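PDB 4XRI: importin-95 from Chaetomium thermophilum, which acts as a nuclear transport receptor of the importin-beta family, importing protein cargo into the nucleus and probably binding a small GTPase. Local coordinates for residues L47-A52 against A64-A69; Q614-C619 against A652-N657; G628-I633 against C668-G673. The protein carries 2 engineered substitutions. All coordinates share one frame; numbering follows the deposited sequence.

How the contacts relate
Contact 1 joins successive helices, contacts 2 and 3 next-but-one helices, and together they illustrate both kinds of packing in a helical solenoid. Contact 1, near the N-terminus, brings antiparallel helices together through a buried leucine-alanine interface. Contacts 2 and 3 interleave along the chain. Their centres lie about 11 Å apart, while the centre of contact 1 is about 52 Å from that of contact 2 and about 51 Å from that of contact 3. Contact 2 is at the surface, with a phenylalanine against a leucine and the turn beside it; contact 3 is buried and pairs phenylalanine with methionine and alanine. The two touch where Leu616 CD1 comes within 3.7 Å of Phe630 CE1. All three rest on apolar packing.

Contact 1 of 3, residues L47-A52 against A64-A69; sequences LTLVQA and AAAGIA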
ATOM      1  N   LEU A  47       9.103  27.673  29.694  1.00 55.58           N
ATOM      2  CA  LEU A  47       9.565  29.055  29.780  1.00 54.40           C
ATOM      3  C   LEU A  47      10.925  29.243  29.127  1.00 58.24           C
ATOM      4  O   LEU A  47      11.117  30.155  28.323  1.00 64.81           O
ATOM      5  CB  LEU A  47       9.633  29.504  31.239  1.00 57.79           C
ATOM      6  CG  LEU A  47       8.301  29.908  31.865  1.00 61.03           C
ATOM      7  CD1 LEU A  47       8.475  30.219  33.341  1.00 61.88           C
ATOM      8  CD2 LEU A  47       7.745  31.105  31.125  1.00 52.19           C
ATOM      9  N   THR A  48      11.863  28.375  29.488  1.00 54.71           N
ATOM     10  CA  THR A  48      13.214  28.422  28.942  1.00 53.62           C
ATOM     11  C   THR A  48      13.202  28.372  27.418  1.00 58.01           C
ATOM     12  O   THR A  48      13.874  29.160  26.749  1.00 57.86           O
ATOM     13  CB  THR A  48      14.075  27.257  29.470  1.00 55.38           C
ATOM     14  OG1 THR A  48      14.111  27.299  30.902  1.00 58.27           O
ATOM     15  CG2 THR A  48      15.493  27.353  28.926  1.00 61.25           C
ATOM     16  N   LEU A  49      12.417  27.446  26.881  1.00 54.41           N
ATOM     17  CA  LEU A  49      12.353  27.230  25.441  1.00 48.55           C
ATOM     18  C   LEU A  49      11.703  28.390  24.694  1.00 45.54           C
ATOM     19  O   LEU A  49      12.194  28.810  23.645  1.00 45.48           O
ATOM     20  CB  LEU A  49      11.598  25.936  25.134  1.00 54.27           C
ATOM     21  CG  LEU A  49      12.366  24.644  25.403  1.00 57.44           C
ATOM     22  CD1 LEU A  49      11.505  23.449  25.034  1.00 59.35           C
ATOM     23  CD2 LEU A  49      13.669  24.633  24.621  1.00 53.54           C
ATOM     24  N   VAL A  50      10.604  28.909  25.230  1.00 43.20           N
ATOM     25  CA  VAL A  50       9.899  29.998  24.566  1.00 45.11           C
ATOM     26  C   VAL A  50      10.710  31.291  24.649  1.00 42.68           C
ATOM     27  O   VAL A  50      10.622  32.148  23.768  1.00 43.40           O
ATOM     28  CB  VAL A  50       8.482  30.221  25.157  1.00 45.96           C
ATOM     29  CG1 VAL A  50       8.545  30.854  26.540  1.00 46.14           C
ATOM     30  CG2 VAL A  50       7.643  31.072  24.213  1.00 37.84           C
ATOM     31  N   GLN A  51      11.513  31.424  25.702  1.00 44.34           N
ATOM     32  CA  GLN A  51      12.359  32.601  25.858  1.00 50.85           C
ATOM     33  C   GLN A  51      13.501  32.568  24.850  1.00 44.69           C
ATOM     34  O   GLN A  51      13.860  33.593  24.269  1.00 48.21           O
ATOM     35  CB  GLN A  51      12.905  32.695  27.283  1.00 53.67           C
ATOM     36  CG  GLN A  51      11.934  33.321  28.271  1.00 66.57           C
ATOM     37  CD  GLN A  51      12.473  33.347  29.688  1.00 78.17           C
ATOM     38  OE1 GLN A  51      13.116  32.398  30.137  1.00 80.43           O
ATOM     39  NE2 GLN A  51      12.216  34.439  30.400  1.00 80.35           N
ATOM     40  N   ALA A  52      14.062  31.380  24.647  1.00 46.91           N
ATOM     41  CA  ALA A  52      15.128  31.186  23.669  1.00 46.33           C
ATOM     42  C   ALA A  52      14.598  31.388  22.255  1.00 46.96           C
ATOM     43  O   ALA A  52      15.318  31.836  21.363  1.00 44.39           O
ATOM     44  CB  ALA A  52      15.739  29.805  23.816  1.00 52.71           C
ATOM     45  N   ALA A  64      14.709  28.381  16.133  1.00 44.97           N
ATOM     46  CA  ALA A  64      13.826  27.402  15.514  1.00 47.92           C
ATOM     47  C   ALA A  64      13.841  26.107  16.312  1.00 57.16           C
ATOM     48  O   ALA A  64      12.792  25.537  16.606  1.00 60.24           O
ATOM     49  CB  ALA A  64      14.236  27.147  14.068  1.00 44.95           C
ATOM     50  N   ALA A  65      15.043  25.659  16.666  1.00 55.06           N
ATOM     51  CA  ALA A  65      15.226  24.453  17.467  1.00 56.06           C
ATOM     52  C   ALA A  65      14.476  24.545  18.791  1.00 55.42           C
ATOM     53  O   ALA A  65      13.833  23.585  19.219  1.00 52.95           O
ATOM     54  CB  ALA A  65      16.703  24.208  17.718  1.00 53.41           C
ATOM     55  N   ALA A  66      14.558  25.710  19.425  1.00 46.57           N
ATOM     56  CA  ALA A  66      13.857  25.963  20.678  1.00 50.52           C
ATOM     57  C   ALA A  66      12.349  25.882  20.480  1.00 55.36           C
ATOM     58  O   ALA A  66      11.637  25.281  21.283  1.00 53.27           O
ATOM     59  CB  ALA A  66      14.243  27.324  21.239  1.00 41.05           C
ATOM     60  N   GLY A  67      11.873  26.493  19.399  1.00 53.17           N
ATOM     61  CA  GLY A  67      10.457  26.507  19.083  1.00 51.88           C
ATOM     62  C   GLY A  67       9.917  25.125  18.776  1.00 54.92           C
ATOM     63  O   GLY A  67       8.804  24.783  19.173  1.00 40.35           O
ATOM     64  N   ILE A  68      10.707  24.328  18.063  1.00 45.94           N
ATOM     65  CA  ILE A  68      10.308  22.967  17.724  1.00 51.66           C
ATOM     66  C   ILE A  68      10.221  22.106  18.975  1.00 52.51           C
ATOM     67  O   ILE A  68       9.259  21.359  19.161  1.00 54.71           O
ATOM     68  CB  ILE A  68      11.286  22.311  16.728  1.00 52.15           C
ATOM     69  CG1 ILE A  68      11.320  23.100  15.422  1.00 53.50           C
ATOM     70  CG2 ILE A  68      10.887  20.870  16.461  1.00 48.88           C
ATOM     71  CD1 ILE A  68       9.956  23.383  14.852  1.00 55.35           C
ATOM     72  N   ALA A  69      11.232  22.224  19.831  1.00 46.51           N
ATOM     73  CA  ALA A  69      11.266  21.495  21.093  1.00 56.55           C
ATOM     74  C   ALA A  69      10.075  21.868  21.965  1.00 62.10           C
ATOM     75  O   ALA A  69       9.465  21.011  22.602  1.00 57.88           O
ATOM     76  CB  ALA A  69      12.571  21.769  21.829  1.00 56.43           C
TER
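Leu49 and Ala66 form the centre of this contact and show how small residues allow helices to lie close together. The CB of Ala66 sits 3.5 Å from the carbonyl O of Leu49, a van der Waals approach of methyl to backbone, and the same methyl rests against Ala52 CB at 3.9 Å. With alanine at this point, the local axes come within 8.0 Å, their directions differing by 144° in an antiparallel crossing.

One turn further along, the leucine side chain covers Ala69. Its CG is turned opposite the carbonyl carbon (chi1 -75°), which carries the branch across to the second helix; CD1 then packs 3.8 Å from Ala69 CB, while CD2 reaches the same methyl at 4.1 Å. An alanine at Leu49 would remove both branch methyls and would probably leave a gap over Ala69, with the two helices held less firmly at that end.

The paired helices 42-54 and 60-72 lie within the importin-beta N-terminal domain. Helix 11-19 closes over the pair, Ile12 touching Leu49 and Leu16 touching Ala66, while Val50 faces Leu104 of helix 95-108.

Contact 2 of 3, residues Q614-C619 against A652-N657; sequences QILSTC and APFLYN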
ATOM      1  N   GLN A 614      18.165 -27.393   8.557  1.00 31.72           N
ATOM      2  CA  GLN A 614      19.509 -26.939   8.898  1.00 41.04           C
ATOM      3  C   GLN A 614      19.632 -25.426   8.753  1.00 36.84           C
ATOM      4  O   GLN A 614      20.337 -24.775   9.525  1.00 36.15           O
ATOM      5  CB  GLN A 614      20.552 -27.637   8.022  1.00 39.64           C
ATOM      6  CG  GLN A 614      20.938 -29.022   8.509  1.00 47.16           C
ATOM      7  CD  GLN A 614      21.913 -29.721   7.584  1.00 57.11           C
ATOM      8  OE1 GLN A 614      21.895 -29.515   6.372  1.00 63.55           O
ATOM      9  NE2 GLN A 614      22.779 -30.547   8.156  1.00 65.06           N
ATOM     10  N   ILE A 615      18.944 -24.875   7.760  1.00 39.09           N
ATOM     11  CA  ILE A 615      18.939 -23.434   7.547  1.00 35.25           C
ATOM     12  C   ILE A 615      18.166 -22.738   8.665  1.00 35.71           C
ATOM     13  O   ILE A 615      18.582 -21.686   9.153  1.00 41.82           O
ATOM     14  CB  ILE A 615      18.334 -23.074   6.176  1.00 35.99           C
ATOM     15  CG1 ILE A 615      19.287 -23.497   5.056  1.00 43.65           C
ATOM     16  CG2 ILE A 615      18.060 -21.584   6.076  1.00 30.95           C
ATOM     17  CD1 ILE A 615      18.735 -23.276   3.670  1.00 42.61           C
ATOM     18  N   LEU A 616      17.057 -23.345   9.082  1.00 34.86           N
ATOM     19  CA  LEU A 616      16.252 -22.814  10.181  1.00 36.47           C
ATOM     20  C   LEU A 616      17.046 -22.708  11.480  1.00 41.58           C
ATOM     21  O   LEU A 616      16.923 -21.727  12.213  1.00 41.76           O
ATOM     22  CB  LEU A 616      15.013 -23.685  10.415  1.00 35.74           C
ATOM     23  CG  LEU A 616      13.809 -23.493   9.490  1.00 45.48           C
ATOM     24  CD1 LEU A 616      12.631 -24.324   9.983  1.00 42.17           C
ATOM     25  CD2 LEU A 616      13.430 -22.022   9.396  1.00 44.42           C
ATOM     26  N   SER A 617      17.860 -23.721  11.759  1.00 36.98           N
ATOM     27  CA  SER A 617      18.606 -23.787  13.013  1.00 38.77           C
ATOM     28  C   SER A 617      19.664 -22.691  13.123  1.00 43.64           C
ATOM     29  O   SER A 617      20.179 -22.427  14.208  1.00 51.53           O
ATOM     30  CB  SER A 617      19.272 -25.157  13.165  1.00 35.16           C
ATOM     31  OG  SER A 617      20.256 -25.359  12.166  1.00 44.65           O
ATOM     32  N   THR A 618      19.984 -22.058  11.999  1.00 39.77           N
ATOM     33  CA  THR A 618      21.001 -21.014  11.982  1.00 50.65           C
ATOM     34  C   THR A 618      20.420 -19.634  11.710  1.00 53.16           C
ATOM     35  O   THR A 618      21.158 -18.659  11.588  1.00 57.48           O
ATOM     36  CB  THR A 618      22.075 -21.304  10.931  1.00 58.69           C
ATOM     37  OG1 THR A 618      21.467 -21.408   9.638  1.00 66.53           O
ATOM     38  CG2 THR A 618      22.760 -22.594  11.258  1.00 61.63           C
ATOM     39  N   CYS A 619      19.099 -19.554  11.611  1.00 55.89           N
ATOM     40  CA  CYS A 619      18.442 -18.270  11.420  1.00 55.51           C
ATOM     41  C   CYS A 619      18.344 -17.536  12.744  1.00 61.57           C
ATOM     42  O   CYS A 619      18.632 -18.103  13.795  1.00 71.07           O
ATOM     43  CB  CYS A 619      17.055 -18.453  10.807  1.00 45.52           C
ATOM     44  SG  CYS A 619      17.106 -18.982   9.102  1.00 45.79           S
ATOM     45  N   ALA A 652       8.175 -30.474  13.692  1.00 36.80           N
ATOM     46  CA  ALA A 652       7.171 -29.942  14.622  1.00 35.89           C
ATOM     47  C   ALA A 652       7.735 -28.980  15.683  1.00 32.82           C
ATOM     48  O   ALA A 652       7.122 -27.945  15.943  1.00 39.93           O
ATOM     49  CB  ALA A 652       6.415 -31.086  15.308  1.00 31.21           C
ATOM     50  N   PRO A 653       8.889 -29.307  16.303  1.00 34.44           N
ATOM     51  CA  PRO A 653       9.420 -28.338  17.274  1.00 42.01           C
ATOM     52  C   PRO A 653       9.751 -26.968  16.671  1.00 44.68           C
ATOM     53  O   PRO A 653       9.569 -25.952  17.343  1.00 43.50           O
ATOM     54  CB  PRO A 653      10.691 -29.026  17.788  1.00 43.18           C
ATOM     55  CG  PRO A 653      10.403 -30.471  17.643  1.00 43.03           C
ATOM     56  CD  PRO A 653       9.632 -30.580  16.363  1.00 42.13           C
ATOM     57  N   PHE A 654      10.228 -26.939  15.431  1.00 35.80           N
ATOM     58  CA  PHE A 654      10.472 -25.670  14.752  1.00 33.47           C
ATOM     59  C   PHE A 654       9.157 -24.935  14.527  1.00 38.60           C
ATOM     60  O   PHE A 654       9.073 -23.719  14.698  1.00 35.31           O
ATOM     61  CB  PHE A 654      11.184 -25.888  13.417  1.00 37.54           C
ATOM     62  CG  PHE A 654      12.623 -26.296  13.553  1.00 39.38           C
ATOM     63  CD1 PHE A 654      13.622 -25.340  13.640  1.00 37.57           C
ATOM     64  CD2 PHE A 654      12.979 -27.632  13.581  1.00 37.49           C
ATOM     65  CE1 PHE A 654      14.948 -25.711  13.757  1.00 38.75           C
ATOM     66  CE2 PHE A 654      14.302 -28.010  13.697  1.00 38.35           C
ATOM     67  CZ  PHE A 654      15.289 -27.048  13.789  1.00 38.97           C
ATOM     68  N   LEU A 655       8.133 -25.688  14.146  1.00 34.15           N
ATOM     69  CA  LEU A 655       6.806 -25.134  13.919  1.00 31.74           C
ATOM     70  C   LEU A 655       6.212 -24.585  15.212  1.00 35.83           C
ATOM     71  O   LEU A 655       5.660 -23.483  15.231  1.00 35.84           O
ATOM     72  CB  LEU A 655       5.883 -26.197  13.321  1.00 30.41           C
ATOM     73  CG  LEU A 655       4.456 -25.754  12.992  1.00 33.35           C
ATOM     74  CD1 LEU A 655       4.476 -24.511  12.123  1.00 38.06           C
ATOM     75  CD2 LEU A 655       3.694 -26.879  12.306  1.00 36.66           C
ATOM     76  N   TYR A 656       6.332 -25.359  16.288  1.00 37.52           N
ATOM     77  CA  TYR A 656       5.874 -24.936  17.608  1.00 39.39           C
ATOM     78  C   TYR A 656       6.498 -23.605  18.016  1.00 40.61           C
ATOM     79  O   TYR A 656       5.812 -22.703  18.493  1.00 40.73           O
ATOM     80  CB  TYR A 656       6.209 -25.994  18.666  1.00 37.27           C
ATOM     81  CG  TYR A 656       5.527 -27.328  18.471  1.00 38.55           C
ATOM     82  CD1 TYR A 656       4.315 -27.425  17.799  1.00 42.85           C
ATOM     83  CD2 TYR A 656       6.099 -28.493  18.965  1.00 38.50           C
ATOM     84  CE1 TYR A 656       3.691 -28.647  17.623  1.00 38.77           C
ATOM     85  CE2 TYR A 656       5.486 -29.719  18.794  1.00 45.86           C
ATOM     86  CZ  TYR A 656       4.283 -29.790  18.124  1.00 43.93           C
ATOM     87  OH  TYR A 656       3.670 -31.010  17.955  1.00 45.56           O
ATOM     88  N   ASN A 657       7.807 -23.496  17.821  1.00 44.61           N
ATOM     89  CA  ASN A 657       8.553 -22.320  18.249  1.00 45.26           C
ATOM     90  C   ASN A 657       8.147 -21.074  17.476  1.00 42.77           C
ATOM     91  O   ASN A 657       8.067 -19.982  18.037  1.00 40.29           O
ATOM     92  CB  ASN A 657      10.052 -22.563  18.098  1.00 48.08           C
ATOM     93  CG  ASN A 657      10.875 -21.667  18.995  1.00 58.42           C
ATOM     94  OD1 ASN A 657      11.504 -20.714  18.533  1.00 52.40           O
ATOM     95  ND2 ASN A 657      10.866 -21.961  20.292  1.00 54.06           N
TER
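Phe654 meets Leu616, and the pair illustrates how a partly exposed aromatic can join two helices at the surface. The ring's CD1 and CE1 both lie 3.9 Å from Leu616 CB, and Leu616 CD1 reaches Phe654 CD1 at the same distance, so the leucine touches through its CB and one branch, CD1. The two side chains cross at a slant. Farther out along the ring, CE1 of Phe654 comes 4.1 Å from the backbone N of Ser617.

Phe654 is placed by its first torsion: at a chi1 of -72° the ring swings to the side of its own amide nitrogen and is directed out toward 614-619. A type I beta turn runs from Leu616 to Cys619, closed by Cys619 N to Leu616 O at 3.1 Å. Ser617 OG folds back to donate to Gln614 O at 2.7 Å, arriving 36° out of the carbonyl plane, and this ties the serine to the preceding helical turn.

Leu616 also touches Val629 of helix 625-640, and a glycerol lies near the Phe654 ring. Contact between one helix and the next but one, here 605-616 and 648-660, is characteristic of stacked helical solenoids such as the HEAT-repeat proteins to which importin beta belongs.

Contact 3 of 3, residues G628-I633 against C668-G673; sequences GVFAAI and CSMAIG
Phe630 and Met670 run alongside each other, pointing opposite ways, a clear case of two long side chains packing by their flanks instead of their ends. Their closest approach is where the phenylalanine's CB meets the methionine's CG, with Phe630 CB 3.5 Å from Met670 CG. Beyond that point the phenylalanine continues toward Ala671, while the methionine runs the other way, its end toward Ala631.

The methionine's torsions account for its course. Its CG stands anti to the backbone N (chi1 -177°), which sends the chain straight across to the other helix; bends at the second and third torsions then fold the sulfur and terminal methyl aside. As a result Met670 CE ends 4.6 Å from Ala631 CB, at the margin of the contact, and it is the methylene CG of Met670 that meets the phenylalanine, 4.1 Å from ring atom CD2 of Phe630.

The Phe630 ring passes obliquely by both partners. Its CE2 lies 4.1 Å from Ala671 CA and 4.2 Å from Ala671 CB, so the alanine leaves room for the ring to come near the backbone of the second helix.

A glycerol, probably from the crystallisation liquor, lies about 4 Å from the phenylalanine side chain. Packing of helix 625-640 on helix 665-682, with helix 648-660 between them in sequence, is a feature of HEAT-repeat solenoids. Here the intervening helix completes the layer: its Ala658 touches both Phe630 and Ala671, so that three consecutive helices of the superhelix share one apolar cluster.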
ATOM      1  N   GLY A 628      10.650 -17.884   4.083  1.00 34.14           N
ATOM      2  CA  GLY A 628      10.856 -18.535   2.803  1.00 35.43           C
ATOM      3  C   GLY A 628      10.985 -20.037   2.960  1.00 32.34           C
ATOM      4  O   GLY A 628      10.469 -20.804   2.149  1.00 36.70           O
ATOM      5  N   VAL A 629      11.681 -20.455   4.013  1.00 33.94           N
ATOM      6  CA  VAL A 629      11.824 -21.871   4.331  1.00 34.32           C
ATOM      7  C   VAL A 629      10.467 -22.503   4.629  1.00 32.50           C
ATOM      8  O   VAL A 629      10.151 -23.586   4.128  1.00 35.05           O
ATOM      9  CB  VAL A 629      12.763 -22.085   5.539  1.00 35.54           C
ATOM     10  CG1 VAL A 629      12.705 -23.529   6.012  1.00 36.95           C
ATOM     11  CG2 VAL A 629      14.191 -21.686   5.180  1.00 30.14           C
ATOM     12  N   PHE A 630       9.670 -21.816   5.441  1.00 34.86           N
ATOM     13  CA  PHE A 630       8.341 -22.297   5.805  1.00 31.39           C
ATOM     14  C   PHE A 630       7.433 -22.433   4.585  1.00 37.57           C
ATOM     15  O   PHE A 630       6.654 -23.382   4.476  1.00 37.96           O
ATOM     16  CB  PHE A 630       7.703 -21.362   6.834  1.00 31.94           C
ATOM     17  CG  PHE A 630       7.977 -21.756   8.260  1.00 35.50           C
ATOM     18  CD1 PHE A 630       9.276 -21.932   8.708  1.00 35.47           C
ATOM     19  CD2 PHE A 630       6.935 -21.952   9.150  1.00 43.22           C
ATOM     20  CE1 PHE A 630       9.531 -22.299  10.016  1.00 38.11           C
ATOM     21  CE2 PHE A 630       7.184 -22.318  10.459  1.00 38.32           C
ATOM     22  CZ  PHE A 630       8.482 -22.491  10.894  1.00 34.87           C
ATOM     23  N   ALA A 631       7.553 -21.483   3.664  1.00 38.18           N
ATOM     24  CA  ALA A 631       6.765 -21.495   2.437  1.00 34.74           C
ATOM     25  C   ALA A 631       7.119 -22.705   1.582  1.00 34.40           C
ATOM     26  O   ALA A 631       6.244 -23.334   0.980  1.00 36.80           O
ATOM     27  CB  ALA A 631       6.981 -20.211   1.654  1.00 36.94           C
ATOM     28  N   ALA A 632       8.408 -23.028   1.544  1.00 31.94           N
ATOM     29  CA  ALA A 632       8.899 -24.183   0.802  1.00 33.77           C
ATOM     30  C   ALA A 632       8.453 -25.488   1.461  1.00 31.55           C
ATOM     31  O   ALA A 632       8.086 -26.444   0.778  1.00 34.78           O
ATOM     32  CB  ALA A 632      10.411 -24.137   0.689  1.00 27.11           C
ATOM     33  N   ILE A 633       8.479 -25.516   2.790  1.00 32.31           N
ATOM     34  CA  ILE A 633       8.050 -26.691   3.540  1.00 34.23           C
ATOM     35  C   ILE A 633       6.551 -26.925   3.362  1.00 31.69           C
ATOM     36  O   ILE A 633       6.102 -28.063   3.195  1.00 38.82           O
ATOM     37  CB  ILE A 633       8.380 -26.552   5.038  1.00 36.96           C
ATOM     38  CG1 ILE A 633       9.895 -26.568   5.250  1.00 29.46           C
ATOM     39  CG2 ILE A 633       7.733 -27.672   5.840  1.00 35.82           C
ATOM     40  CD1 ILE A 633      10.316 -26.299   6.675  1.00 29.68           C
ATOM     41  N   CYS A 668       5.096 -15.829  12.680  1.00 43.66           N
ATOM     42  CA  CYS A 668       4.039 -16.406  13.496  1.00 45.84           C
ATOM     43  C   CYS A 668       2.822 -16.694  12.631  1.00 44.03           C
ATOM     44  O   CYS A 668       2.256 -17.787  12.685  1.00 38.21           O
ATOM     45  CB  CYS A 668       3.665 -15.469  14.644  1.00 47.24           C
ATOM     46  SG  CYS A 668       2.480 -16.175  15.834  1.00 44.96           S
ATOM     47  N   SER A 669       2.439 -15.711  11.822  1.00 35.99           N
ATOM     48  CA  SER A 669       1.329 -15.871  10.886  1.00 42.64           C
ATOM     49  C   SER A 669       1.595 -17.001   9.896  1.00 44.22           C
ATOM     50  O   SER A 669       0.695 -17.771   9.568  1.00 38.47           O
ATOM     51  CB  SER A 669       1.062 -14.564  10.133  1.00 45.78           C
ATOM     52  OG  SER A 669       0.378 -13.638  10.960  1.00 51.17           O
ATOM     53  N   MET A 670       2.835 -17.091   9.423  1.00 44.12           N
ATOM     54  CA  MET A 670       3.237 -18.165   8.520  1.00 41.18           C
ATOM     55  C   MET A 670       3.131 -19.526   9.199  1.00 33.22           C
ATOM     56  O   MET A 670       2.750 -20.516   8.575  1.00 37.13           O
ATOM     57  CB  MET A 670       4.667 -17.936   8.026  1.00 42.62           C
ATOM     58  CG  MET A 670       5.146 -18.966   7.024  1.00 51.10           C
ATOM     59  SD  MET A 670       4.244 -18.900   5.465  1.00 82.92           S
ATOM     60  CE  MET A 670       4.949 -17.429   4.726  1.00 97.21           C
ATOM     61  N   ALA A 671       3.479 -19.565  10.481  1.00 40.08           N
ATOM     62  CA  ALA A 671       3.410 -20.794  11.261  1.00 39.86           C
ATOM     63  C   ALA A 671       1.973 -21.284  11.394  1.00 39.21           C
ATOM     64  O   ALA A 671       1.706 -22.479  11.289  1.00 38.49           O
ATOM     65  CB  ALA A 671       4.030 -20.582  12.642  1.00 33.01           C
ATOM     66  N   ILE A 672       1.057 -20.353  11.641  1.00 37.42           N
ATOM     67  CA  ILE A 672      -0.361 -20.678  11.745  1.00 42.53           C
ATOM     68  C   ILE A 672      -0.873 -21.229  10.420  1.00 41.86           C
ATOM     69  O   ILE A 672      -1.638 -22.189  10.389  1.00 39.12           O
ATOM     70  CB  ILE A 672      -1.188 -19.449  12.148  1.00 40.95           C
ATOM     71  CG1 ILE A 672      -0.719 -18.925  13.507  1.00 39.19           C
ATOM     72  CG2 ILE A 672      -2.668 -19.794  12.187  1.00 35.99           C
ATOM     73  CD1 ILE A 672      -1.278 -17.558  13.854  1.00 39.02           C
ATOM     74  N   GLY A 673      -0.430 -20.616   9.327  1.00 38.50           N
ATOM     75  CA  GLY A 673      -0.766 -21.079   7.994  1.00 29.29           C
ATOM     76  C   GLY A 673      -0.196 -22.464   7.750  1.00 36.17           C
ATOM     77  O   GLY A 673      -0.810 -23.292   7.075  1.00 36.05           O
TER